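Side-chain contact in uncharacterized protein (Streptococcus mutans, PDB 3L7Y), which is uncharacterized but binds magnesium and is probably a phosphatase of the haloacid dehalogenase-like hydrolase family: residues 247-252 against 257-262. Numbering follows the deposited sequence.
Sequences LMAFGD and IEMLKL. With MG (magnesium ion), chain B.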
loop_
_atom_site.group_PDB
_atom_site.type_symbol
_atom_site.label_atom_id
_atom_site.label_comp_id
_atom_site.label_asym_id
_atom_site.label_seq_id
_atom_site.Cartn_x
_atom_site.Cartn_y
_atom_site.Cartn_z
ATOM N N LEU A 247 14.653 2.217 -11.671
ATOM C CA LEU A 247 13.394 1.779 -11.076
ATOM C C LEU A 247 12.297 1.548 -12.119
ATOM O O LEU A 247 12.011 2.416 -12.945
ATOM C CB LEU A 247 12.938 2.768 -9.991
ATOM C CG LEU A 247 11.647 2.395 -9.260
ATOM C CD1 LEU A 247 11.776 1.022 -8.592
ATOM C CD2 LEU A 247 11.289 3.441 -8.222
ATOM N N MET A 248 11.721 0.353 -12.101
ATOM C CA MET A 248 10.489 0.082 -12.821
ATOM C C MET A 248 9.402 -0.146 -11.772
ATOM O O MET A 248 9.633 -0.866 -10.803
ATOM C CB MET A 248 10.649 -1.157 -13.709
ATOM C CG MET A 248 9.349 -1.685 -14.310
ATOM S SD MET A 248 9.580 -3.280 -15.151
ATOM C CE MET A 248 10.344 -2.708 -16.669
ATOM N N ALA A 249 8.233 0.463 -11.961
ATOM C CA ALA A 249 7.170 0.427 -10.960
ATOM C C ALA A 249 5.781 0.406 -11.589
ATOM O O ALA A 249 5.551 1.064 -12.606
ATOM C CB ALA A 249 7.298 1.617 -10.025
ATOM N N PHE A 250 4.867 -0.348 -10.973
ATOM C CA PHE A 250 3.490 -0.505 -11.448
ATOM C C PHE A 250 2.475 -0.055 -10.398
ATOM O O PHE A 250 2.643 -0.355 -9.237
ATOM C CB PHE A 250 3.204 -1.980 -11.758
ATOM C CG PHE A 250 4.127 -2.578 -12.788
ATOM C CD1 PHE A 250 5.351 -3.098 -12.410
ATOM C CD2 PHE A 250 3.754 -2.618 -14.125
ATOM C CE1 PHE A 250 6.208 -3.652 -13.336
ATOM C CE2 PHE A 250 4.601 -3.175 -15.079
ATOM C CZ PHE A 250 5.834 -3.688 -14.686
ATOM N N GLY A 251 1.409 0.627 -10.809
ATOM C CA GLY A 251 0.376 1.047 -9.876
ATOM C C GLY A 251 -0.947 1.278 -10.582
ATOM O O GLY A 251 -0.998 1.332 -11.822
ATOM N N ASP A 252 -2.020 1.395 -9.800
ATOM C CA ASP A 252 -3.335 1.693 -10.344
ATOM C C ASP A 252 -4.094 2.680 -9.466
ATOM O O ASP A 252 -5.247 2.985 -9.755
ATOM C CB ASP A 252 -4.181 0.426 -10.521
ATOM C CG ASP A 252 -4.847 -0.024 -9.223
ATOM O OD1 ASP A 252 -5.985 -0.536 -9.267
ATOM O OD2 ASP A 252 -4.228 0.133 -8.154
ATOM N N ILE A 257 0.880 7.251 -6.687
ATOM C CA ILE A 257 1.324 8.370 -7.527
ATOM C C ILE A 257 2.754 8.844 -7.248
ATOM O O ILE A 257 3.496 9.137 -8.191
ATOM C CB ILE A 257 0.335 9.555 -7.510
ATOM C CG1 ILE A 257 -0.937 9.223 -8.287
ATOM C CG2 ILE A 257 0.954 10.795 -8.141
ATOM C CD1 ILE A 257 -2.064 10.270 -8.072
ATOM N N GLU A 258 3.155 8.940 -5.979
ATOM C CA GLU A 258 4.544 9.339 -5.696
ATOM C C GLU A 258 5.522 8.276 -6.226
ATOM O O GLU A 258 6.616 8.587 -6.710
ATOM C CB GLU A 258 4.772 9.575 -4.194
ATOM C CG GLU A 258 3.852 10.643 -3.569
ATOM C CD GLU A 258 2.498 10.097 -3.130
ATOM O OE1 GLU A 258 2.218 8.901 -3.363
ATOM O OE2 GLU A 258 1.705 10.869 -2.544
ATOM N N MET A 259 5.132 7.014 -6.124
ATOM C CA MET A 259 6.000 5.939 -6.605
ATOM C C MET A 259 6.164 5.999 -8.114
ATOM O O MET A 259 7.263 5.824 -8.632
ATOM C CB MET A 259 5.433 4.571 -6.220
ATOM C CG MET A 259 6.182 3.381 -6.843
ATOM S SD MET A 259 5.637 1.798 -6.142
ATOM C CE MET A 259 4.065 1.563 -6.972
ATOM N N LEU A 260 5.050 6.206 -8.810
ATOM C CA LEU A 260 5.043 6.298 -10.257
ATOM C C LEU A 260 5.859 7.497 -10.753
ATOM O O LEU A 260 6.678 7.367 -11.673
ATOM C CB LEU A 260 3.600 6.383 -10.763
ATOM C CG LEU A 260 2.912 5.152 -11.370
ATOM C CD1 LEU A 260 3.716 3.857 -11.212
ATOM C CD2 LEU A 260 1.468 5.015 -10.857
ATOM N N LYS A 261 5.643 8.660 -10.145
ATOM C CA LYS A 261 6.413 9.839 -10.527
ATOM C C LYS A 261 7.904 9.609 -10.303
ATOM O O LYS A 261 8.741 10.116 -11.049
ATOM C CB LYS A 261 5.930 11.067 -9.763
ATOM C CG LYS A 261 4.560 11.555 -10.227
ATOM C CD LYS A 261 4.047 12.723 -9.389
ATOM N N LEU A 262 8.234 8.818 -9.286
ATOM C CA LEU A 262 9.625 8.565 -8.948
ATOM C C LEU A 262 10.327 7.698 -9.975
ATOM O O LEU A 262 11.469 7.969 -10.363
ATOM C CB LEU A 262 9.731 7.887 -7.580
ATOM C CG LEU A 262 11.136 7.374 -7.257
ATOM C CD1 LEU A 262 12.061 8.529 -6.877
ATOM C CD2 LEU A 262 11.085 6.327 -6.136
HETATM MG MG MG B . -4.257 -0.624 -5.929
HETATM O O HOH W 1 -6.631 -0.556 -6.636
HETATM O O HOH W 2 -5.791 0.818 -4.596
HETATM O O HOH W 3 -2.959 1.306 -5.126
HETATM O O HOH W 4 -3.945 -1.491 -3.529
#
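Met259 reaches over Ala249, with its CG 3.8 Å from Ala249 CB, and its methyl then turns toward the backbone of Phe250. The chain leaves with CG anti to the backbone N and stays extended to the sulfur. It then bends at chi3 (77°), which sets Met259 CE 3.3 Å from Phe250 O. This is a van der Waals contact of methyl with carbonyl oxygen.

Leu260 comes in on the other flank of Ala249. Its CB does not head straight for the strand, but Leu260 CD1 reaches the backbone, 3.6 Å from Ala249 O and near Gly251 N. Both its torsions are near eclipsed (chi1 -102°, chi2 9°), a conformation that is probably strained or less certainly modelled. Ala249 is small and Gly251 has no side chain, consistent with both close approaches.

At the start of the strand Leu247 and Leu262 meet methyl to methyl, CD2 to CD2 at 3.6 Å. Their side chains cross at about a right angle. The side chains that meet are all apolar, though two methyls also touch backbone polar atoms.

Just past the strand, Asp252 turns away from the helix. Its OD2 binds the magnesium ion at 2.4 Å, and OD1 accepts a bond from a metal-bound water. Asp43 OD2 and the backbone O of Asp45 also bind the metal.

The strand and helix run roughly antiparallel, as the first two elements of a beta-alpha-beta unit completed by strand 265-268. Strand 247-251 lies between strands 39-42 and 265-268 in the sheet. Helix 229-239 packs on Met259 and Leu262, while helix 274-279 meets Leu260 through Val276.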